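Local atomic coordinates of DNA protection during starvation protein (Halobacterium salinarum, PDB entry 1TKP), a protein that probably protects DNA from oxidative damage by oxidising ferrous iron with hydrogen peroxide and storing the ferric mineral inside a hollow shell of twelve subunits. Residues 40-45 / 73-78. Residues are numbered along the deposited sequence; the frame is centred on the assembly and turned at random.
Sequences NVYVLY and TAEEVA. With FE (Fe (III) ion), chain K; FE (Fe (III) ion), chain L.
Helices 24-54 and 60-87 of the ferritin-like four-helix bundle pack here beside an iron nucleation site, Val-41, Tyr-42 and Tyr-45 meeting Ala-74, Glu-75 and Ala-78. The two segments run antiparallel at 158°, with axes 8.5 Å apart. The small side chains of Ala-74 and Ala-78 are consistent with this spacing. Val-41 has CG1 anti to its own N (chi1 165°), which lays that methyl between Ala-74 and Ala-78, 3.8 Å from Ala-78 CB. Ala-74 CB also meets CB of Tyr-45. The methyl of Ala-78 sits over one face of the Tyr-42 ring, a CH-pi contact with CB 3.9 Å from the ring centroid. At the phenol end, a water hydrogen-bonds Tyr-42 OH and donates to Glu-75 O at 2.6 Å. Tyr-42 OH also hydrogen-bonds Tyr-45 OH of the second subunit, and the reciprocal bond joins Tyr-45 OH to Tyr-42 OH of the second subunit. Tyr-45 and Glu-75 lie side by side and point the same way, Tyr-45 CD1 being 3.5 Å from Glu-75 CB. The extended Glu-75 chain carries its carboxylate to two ferric ions: OE1 binds one at 2.3 Å, and OE2 binds the other at 2.5 Å. Glu-75 OE1 of the second subunit also binds iron here. An alanine in place of Tyr-42 would probably uncover the Ala-78 methyl and leave the water and Tyr-45 of the second subunit without their hydroxyl partner. The contact thus has an apolar side that joins the helices and a polar side, at the subunit interface, where one carboxylate bridges two ferric ions.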
loop_
_atom_site.group_PDB
_atom_site.type_symbol
_atom_site.label_atom_id
_atom_site.label_comp_id
_atom_site.label_asym_id
_atom_site.label_seq_id
_atom_site.Cartn_x
_atom_site.Cartn_y
_atom_site.Cartn_z
ATOM N N ASN A 40 -15.446 32.480 1.234
ATOM C CA ASN A 40 -14.103 32.886 1.608
ATOM C C ASN A 40 -13.129 31.819 1.428
ATOM O O ASN A 40 -12.044 32.131 1.041
ATOM C CB ASN A 40 -14.040 33.348 3.038
ATOM C CG ASN A 40 -14.676 34.738 3.239
ATOM O OD1 ASN A 40 -14.632 35.640 2.335
ATOM N ND2 ASN A 40 -15.350 34.892 4.366
ATOM N N VAL A 41 -13.482 30.559 1.740
ATOM C CA VAL A 41 -12.500 29.464 1.685
ATOM C C VAL A 41 -12.209 29.162 0.174
ATOM O O VAL A 41 -11.113 28.930 -0.165
ATOM C CB VAL A 41 -13.043 28.215 2.321
ATOM C CG1 VAL A 41 -12.230 27.088 1.937
ATOM C CG2 VAL A 41 -12.969 28.275 3.865
ATOM N N TYR A 42 -13.218 29.201 -0.704
ATOM C CA TYR A 42 -12.935 29.065 -2.090
ATOM C C TYR A 42 -12.176 30.273 -2.676
ATOM O O TYR A 42 -11.389 30.089 -3.628
ATOM C CB TYR A 42 -14.235 28.859 -2.869
ATOM C CG TYR A 42 -14.298 27.483 -3.435
ATOM C CD1 TYR A 42 -15.463 26.716 -3.325
ATOM C CD2 TYR A 42 -13.149 26.900 -3.946
ATOM C CE1 TYR A 42 -15.476 25.409 -3.794
ATOM C CE2 TYR A 42 -13.131 25.582 -4.379
ATOM C CZ TYR A 42 -14.330 24.861 -4.315
ATOM O OH TYR A 42 -14.435 23.576 -4.804
ATOM N N VAL A 43 -12.351 31.514 -2.184
ATOM C CA VAL A 43 -11.366 32.466 -2.685
ATOM C C VAL A 43 -9.957 32.212 -2.103
ATOM O O VAL A 43 -8.913 32.355 -2.798
ATOM C CB VAL A 43 -11.755 33.976 -2.697
ATOM C CG1 VAL A 43 -13.252 34.304 -2.851
ATOM C CG2 VAL A 43 -11.062 34.788 -1.737
ATOM N N LEU A 44 -9.893 31.774 -0.858
ATOM C CA LEU A 44 -8.610 31.404 -0.333
ATOM C C LEU A 44 -7.969 30.348 -1.257
ATOM O O LEU A 44 -6.804 30.457 -1.629
ATOM C CB LEU A 44 -8.819 30.738 1.010
ATOM C CG LEU A 44 -7.532 30.191 1.630
ATOM C CD1 LEU A 44 -6.435 31.265 1.725
ATOM C CD2 LEU A 44 -7.727 29.547 3.010
ATOM N N TYR A 45 -8.757 29.334 -1.626
ATOM C CA TYR A 45 -8.204 28.232 -2.389
ATOM C C TYR A 45 -7.627 28.787 -3.713
ATOM O O TYR A 45 -6.503 28.488 -4.099
ATOM C CB TYR A 45 -9.300 27.154 -2.608
ATOM C CG TYR A 45 -9.080 26.282 -3.822
ATOM C CD1 TYR A 45 -8.407 24.993 -3.696
ATOM C CD2 TYR A 45 -9.577 26.658 -5.036
ATOM C CE1 TYR A 45 -8.260 24.149 -4.799
ATOM C CE2 TYR A 45 -9.411 25.877 -6.145
ATOM C CZ TYR A 45 -8.785 24.639 -6.012
ATOM O OH TYR A 45 -8.603 23.918 -7.126
ATOM N N THR A 73 -6.211 21.552 1.132
ATOM C CA THR A 73 -6.925 21.501 2.385
ATOM C C THR A 73 -8.145 22.459 2.223
ATOM O O THR A 73 -9.236 22.133 2.665
ATOM C CB THR A 73 -5.990 21.915 3.482
ATOM O OG1 THR A 73 -5.176 20.783 3.756
ATOM C CG2 THR A 73 -6.688 22.147 4.822
ATOM N N ALA A 74 -7.990 23.563 1.520
ATOM C CA ALA A 74 -9.037 24.621 1.530
ATOM C C ALA A 74 -10.109 24.088 0.704
ATOM O O ALA A 74 -11.317 24.154 0.981
ATOM C CB ALA A 74 -8.466 25.952 0.969
ATOM N N GLU A 75 -9.686 23.433 -0.350
ATOM C CA GLU A 75 -10.643 22.773 -1.289
ATOM C C GLU A 75 -11.538 21.770 -0.554
ATOM O O GLU A 75 -12.776 21.686 -0.752
ATOM C CB GLU A 75 -9.870 22.096 -2.440
ATOM C CG GLU A 75 -10.788 21.683 -3.589
ATOM C CD GLU A 75 -10.268 20.541 -4.439
ATOM O OE1 GLU A 75 -9.009 20.248 -4.387
ATOM O OE2 GLU A 75 -11.128 19.934 -5.166
ATOM N N GLU A 76 -10.940 21.068 0.356
ATOM C CA GLU A 76 -11.592 19.986 1.077
ATOM C C GLU A 76 -12.483 20.627 2.108
ATOM O O GLU A 76 -13.634 20.201 2.305
ATOM C CB GLU A 76 -10.529 19.218 1.917
ATOM C CG GLU A 76 -10.060 17.820 1.498
ATOM C CD GLU A 76 -8.682 17.390 2.133
ATOM O OE1 GLU A 76 -8.440 17.363 3.451
ATOM O OE2 GLU A 76 -7.830 17.014 1.305
ATOM N N VAL A 77 -11.970 21.693 2.708
ATOM C CA VAL A 77 -12.819 22.460 3.635
ATOM C C VAL A 77 -14.012 23.028 2.872
ATOM O O VAL A 77 -15.139 22.876 3.285
ATOM C CB VAL A 77 -12.066 23.587 4.420
ATOM C CG1 VAL A 77 -12.993 24.270 5.284
ATOM C CG2 VAL A 77 -10.952 22.934 5.385
ATOM N N ALA A 78 -13.784 23.592 1.703
ATOM C CA ALA A 78 -14.934 24.193 1.046
ATOM C C ALA A 78 -15.924 23.087 0.686
ATOM O O ALA A 78 -17.169 23.261 0.772
ATOM C CB ALA A 78 -14.541 24.876 -0.198
HETATM FE FE FE K . -8.062 18.364 -5.195
HETATM FE FE FE L . -10.222 17.965 -6.332
HETATM O O HOH W 1 -14.387 21.632 -2.779
#